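Long-range contact in conserved hypothetical protein BatB (Bacteroides thetaiotaomicron, PDB 3IBS), which is of unknown function but is probably membrane-bound and carries a magnesium-binding von Willebrand factor type A domain: residues I15-Q27 with S81-A93. Sequence-based numbering, arbitrary orientation.
Sequences IIALDISNSMLAQ and SISPSLISKQGTA. With MG (magnesium ion), chain I.
I20, the first residue past strand 13-19, spreads its branches over the loop 81-93. From CB, the CG2 branch reaches the CG2 methyl of I82 at 3.5 Å, while CG1 lies 4.0 Å from I87 CD1. With CG1 placed between the backbone N and the carbonyl carbon (chi1 66°) and the chain then extended, CD1 ends 3.7 Å from L86 CB and beside the carbonyl O of S83. The residue's own carbonyl O meets the ring of P84, and a water that accepts from Q90 NE2 lies within hydrogen-bonding distance of both this oxygen and P84 O. D19, S21 and S23, around the end of the strand, form the DxSxS signature of the metal-ion-dependent adhesion site (MIDAS) of the von Willebrand A fold. Both serine hydroxyls bind magnesium, S21 OG at 2.2 Å; D19 OD1 accepts from S21 N and OG, and OD2 takes a metal-bound water as well as T119. From the loop, T92 OG1 receives another metal-bound water, a second-shell role, and also hydrogen-bonds to the backbone O of E122. Beside the site Q90, bent at chi2, lays its amide nearly parallel on that of N22, the planes 13° apart, and its OE1 accepts from N22 N at 3.1 Å, the donor tilted 28° from the plane of that carbonyl.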
loop_
_atom_site.group_PDB
_atom_site.type_symbol
_atom_site.label_atom_id
_atom_site.label_comp_id
_atom_site.label_asym_id
_atom_site.label_seq_id
_atom_site.Cartn_x
_atom_site.Cartn_y
_atom_site.Cartn_z
ATOM N N ILE A 15 -27.631 9.505 16.360
ATOM C CA ILE A 15 -26.441 8.938 16.966
ATOM C C ILE A 15 -25.550 8.304 15.914
ATOM O O ILE A 15 -25.987 7.455 15.137
ATOM C CB ILE A 15 -26.784 7.952 18.109
ATOM C CG1 ILE A 15 -27.430 8.740 19.269
ATOM C CG2 ILE A 15 -25.518 7.262 18.609
ATOM C CD1 ILE A 15 -28.025 7.861 20.364
ATOM N N ILE A 16 -24.293 8.736 15.867
ATOM C CA ILE A 16 -23.362 8.177 14.892
ATOM C C ILE A 16 -22.550 7.067 15.545
ATOM O O ILE A 16 -22.031 7.245 16.641
ATOM C CB ILE A 16 -22.416 9.261 14.360
ATOM C CG1 ILE A 16 -23.256 10.279 13.574
ATOM C CG2 ILE A 16 -21.306 8.619 13.436
ATOM C CD1 ILE A 16 -22.911 11.650 13.884
ATOM N N ALA A 17 -22.438 5.930 14.871
ATOM C CA ALA A 17 -21.667 4.825 15.417
ATOM C C ALA A 17 -20.491 4.640 14.473
ATOM O O ALA A 17 -20.651 4.165 13.363
ATOM C CB ALA A 17 -22.537 3.552 15.494
ATOM N N LEU A 18 -19.318 5.066 14.911
ATOM C CA LEU A 18 -18.164 5.145 14.024
ATOM C C LEU A 18 -17.178 4.001 14.292
ATOM O O LEU A 18 -16.662 3.844 15.399
ATOM C CB LEU A 18 -17.482 6.508 14.192
ATOM C CG LEU A 18 -16.149 6.765 13.472
ATOM C CD1 LEU A 18 -16.293 6.619 11.934
ATOM C CD2 LEU A 18 -15.624 8.174 13.855
ATOM N N ASP A 19 -16.897 3.242 13.245
ATOM C CA ASP A 19 -15.852 2.225 13.238
ATOM C C ASP A 19 -14.501 2.913 13.399
ATOM O O ASP A 19 -14.139 3.758 12.579
ATOM C CB ASP A 19 -15.909 1.472 11.888
ATOM C CG ASP A 19 -15.058 0.199 11.871
ATOM O OD1 ASP A 19 -14.002 0.168 12.544
ATOM O OD2 ASP A 19 -15.443 -0.777 11.168
ATOM N N ILE A 20 -13.769 2.574 14.470
ATOM C CA ILE A 20 -12.399 3.048 14.659
ATOM C C ILE A 20 -11.367 1.887 14.713
ATOM O O ILE A 20 -10.264 2.032 15.255
ATOM C CB ILE A 20 -12.252 3.981 15.895
ATOM C CG1 ILE A 20 -12.515 3.228 17.219
ATOM C CG2 ILE A 20 -13.135 5.243 15.712
ATOM C CD1 ILE A 20 -11.911 3.938 18.505
ATOM N N SER A 21 -11.721 0.738 14.156
ATOM C CA SER A 21 -10.750 -0.361 14.033
ATOM C C SER A 21 -9.607 0.029 13.066
ATOM O O SER A 21 -9.728 1.016 12.325
ATOM C CB SER A 21 -11.431 -1.645 13.570
ATOM O OG SER A 21 -11.891 -1.530 12.242
ATOM N N ASN A 22 -8.513 -0.746 13.102
ATOM C CA ASN A 22 -7.297 -0.481 12.319
ATOM C C ASN A 22 -7.540 -0.330 10.828
ATOM O O ASN A 22 -6.886 0.475 10.168
ATOM C CB ASN A 22 -6.251 -1.599 12.556
ATOM C CG ASN A 22 -5.747 -1.620 13.988
ATOM O OD1 ASN A 22 -5.696 -0.579 14.643
ATOM N ND2 ASN A 22 -5.372 -2.803 14.480
ATOM N N SER A 23 -8.497 -1.093 10.300
ATOM C CA SER A 23 -8.798 -1.033 8.870
ATOM C C SER A 23 -9.249 0.381 8.413
ATOM O O SER A 23 -9.143 0.723 7.232
ATOM C CB SER A 23 -9.866 -2.075 8.515
ATOM O OG SER A 23 -11.028 -1.836 9.301
HETATM N N MSE A 24 -9.755 1.186 9.343
HETATM C CA MSE A 24 -10.192 2.549 9.034
HETATM C C MSE A 24 -9.017 3.521 8.797
HETATM O O MSE A 24 -9.214 4.667 8.362
HETATM C CB MSE A 24 -11.163 3.075 10.111
HETATM C CG MSE A 24 -12.423 2.183 10.263
HETATM SE SE MSE A 24 -13.627 2.381 8.700
HETATM C CE MSE A 24 -14.204 4.225 9.123
ATOM N N LEU A 25 -7.799 3.050 9.027
ATOM C CA LEU A 25 -6.609 3.830 8.673
ATOM C C LEU A 25 -6.186 3.615 7.225
ATOM O O LEU A 25 -5.285 4.297 6.742
ATOM C CB LEU A 25 -5.442 3.547 9.631
ATOM C CG LEU A 25 -5.657 3.965 11.099
ATOM C CD1 LEU A 25 -4.348 3.881 11.916
ATOM C CD2 LEU A 25 -6.243 5.375 11.180
ATOM N N ALA A 26 -6.825 2.677 6.521
ATOM C CA ALA A 26 -6.561 2.544 5.079
ATOM C C ALA A 26 -6.819 3.894 4.393
ATOM O O ALA A 26 -7.688 4.668 4.831
ATOM C CB ALA A 26 -7.407 1.476 4.460
ATOM N N GLN A 27 -6.061 4.159 3.330
ATOM C CA GLN A 27 -6.079 5.461 2.654
ATOM C C GLN A 27 -6.605 5.383 1.210
ATOM O O GLN A 27 -6.131 6.109 0.318
ATOM C CB GLN A 27 -4.687 6.139 2.737
ATOM C CG GLN A 27 -4.281 6.471 4.193
ATOM C CD GLN A 27 -2.962 7.267 4.317
ATOM O OE1 GLN A 27 -2.382 7.681 3.327
ATOM N NE2 GLN A 27 -2.499 7.467 5.549
ATOM N N SER A 81 -10.838 14.336 18.759
ATOM C CA SER A 81 -10.027 13.463 19.609
ATOM C C SER A 81 -10.144 11.958 19.243
ATOM O O SER A 81 -9.423 11.119 19.794
ATOM C CB SER A 81 -10.381 13.702 21.083
ATOM O OG SER A 81 -11.553 12.973 21.448
ATOM N N ILE A 82 -11.039 11.620 18.314
ATOM C CA ILE A 82 -11.256 10.228 17.926
ATOM C C ILE A 82 -10.070 9.630 17.143
ATOM O O ILE A 82 -9.628 10.196 16.150
ATOM C CB ILE A 82 -12.590 10.057 17.134
ATOM C CG1 ILE A 82 -13.785 10.381 18.055
ATOM C CG2 ILE A 82 -12.701 8.632 16.547
ATOM C CD1 ILE A 82 -15.131 10.425 17.378
ATOM N N SER A 83 -9.552 8.501 17.625
ATOM C CA SER A 83 -8.550 7.716 16.893
ATOM C C SER A 83 -8.638 6.253 17.353
ATOM O O SER A 83 -9.224 5.981 18.400
ATOM C CB SER A 83 -7.147 8.285 17.124
ATOM O OG SER A 83 -6.670 7.918 18.400
ATOM N N PRO A 84 -8.057 5.304 16.582
ATOM C CA PRO A 84 -8.144 3.876 16.909
ATOM C C PRO A 84 -7.607 3.500 18.295
ATOM O O PRO A 84 -8.048 2.517 18.874
ATOM C CB PRO A 84 -7.284 3.220 15.813
ATOM C CG PRO A 84 -7.451 4.151 14.647
ATOM C CD PRO A 84 -7.374 5.516 15.287
ATOM N N SER A 85 -6.648 4.262 18.812
ATOM C CA SER A 85 -6.085 3.980 20.142
ATOM C C SER A 85 -7.110 4.139 21.283
ATOM O O SER A 85 -6.882 3.653 22.387
ATOM C CB SER A 85 -4.851 4.837 20.390
ATOM O OG SER A 85 -5.202 6.201 20.309
ATOM N N LEU A 86 -8.253 4.776 21.020
ATOM C CA LEU A 86 -9.333 4.790 22.026
ATOM C C LEU A 86 -9.804 3.378 22.426
ATOM O O LEU A 86 -10.275 3.179 23.538
ATOM C CB LEU A 86 -10.536 5.611 21.542
ATOM C CG LEU A 86 -10.281 7.103 21.360
ATOM C CD1 LEU A 86 -11.537 7.735 20.749
ATOM C CD2 LEU A 86 -9.862 7.769 22.700
ATOM N N ILE A 87 -9.715 2.420 21.501
ATOM C CA ILE A 87 -10.116 1.028 21.774
ATOM C C ILE A 87 -9.022 0.074 21.314
ATOM O O ILE A 87 -8.698 0.016 20.127
ATOM C CB ILE A 87 -11.440 0.650 21.051
ATOM C CG1 ILE A 87 -12.585 1.578 21.471
ATOM C CG2 ILE A 87 -11.808 -0.837 21.309
ATOM C CD1 ILE A 87 -13.820 1.448 20.609
ATOM N N SER A 88 -8.466 -0.697 22.241
ATOM C CA SER A 88 -7.411 -1.659 21.878
ATOM C C SER A 88 -7.932 -3.013 21.363
ATOM O O SER A 88 -7.345 -3.581 20.456
ATOM C CB SER A 88 -6.419 -1.858 23.025
ATOM O OG SER A 88 -7.114 -2.173 24.212
ATOM N N LYS A 89 -9.020 -3.525 21.933
ATOM C CA LYS A 89 -9.634 -4.769 21.454
ATOM C C LYS A 89 -10.099 -4.631 20.001
ATOM O O LYS A 89 -10.917 -3.758 19.677
ATOM C CB LYS A 89 -10.814 -5.147 22.347
ATOM C CG LYS A 89 -11.608 -6.345 21.876
ATOM C CD LYS A 89 -12.564 -6.825 22.948
ATOM C CE LYS A 89 -13.453 -7.955 22.445
ATOM N NZ LYS A 89 -14.299 -8.500 23.560
ATOM N N GLN A 90 -9.582 -5.489 19.120
ATOM C CA GLN A 90 -9.942 -5.370 17.710
ATOM C C GLN A 90 -11.190 -6.194 17.365
ATOM O O GLN A 90 -11.592 -7.071 18.121
ATOM C CB GLN A 90 -8.728 -5.611 16.785
ATOM C CG GLN A 90 -7.671 -4.448 16.876
ATOM C CD GLN A 90 -8.305 -3.049 16.623
ATOM O OE1 GLN A 90 -8.715 -2.743 15.493
ATOM N NE2 GLN A 90 -8.371 -2.207 17.672
ATOM N N GLY A 91 -11.829 -5.856 16.252
ATOM C CA GLY A 91 -13.072 -6.510 15.829
ATOM C C GLY A 91 -13.950 -5.483 15.147
ATOM O O GLY A 91 -13.540 -4.324 14.953
ATOM N N THR A 92 -15.155 -5.896 14.770
ATOM C CA THR A 92 -16.080 -5.032 14.053
ATOM C C THR A 92 -17.456 -5.203 14.689
ATOM O O THR A 92 -18.369 -5.762 14.071
ATOM C CB THR A 92 -16.137 -5.385 12.542
ATOM O OG1 THR A 92 -14.810 -5.487 12.019
ATOM C CG2 THR A 92 -16.909 -4.296 11.737
ATOM N N ALA A 93 -17.594 -4.705 15.914
ATOM C CA ALA A 93 -18.792 -4.961 16.729
ATOM C C ALA A 93 -19.935 -3.991 16.443
ATOM O O ALA A 93 -20.334 -3.199 17.307
ATOM C CB ALA A 93 -18.431 -4.975 18.229
HETATM MG MG MG I . -11.830 -3.091 10.751
HETATM O O HOH W 1 -13.721 -2.629 10.211
HETATM O O HOH W 2 -9.394 0.488 17.366
HETATM O O HOH W 3 -9.871 -3.486 11.306
HETATM O O HOH W 4 -12.446 -4.393 12.281
HETATM O O HOH W 5 -11.798 -4.656 9.385
#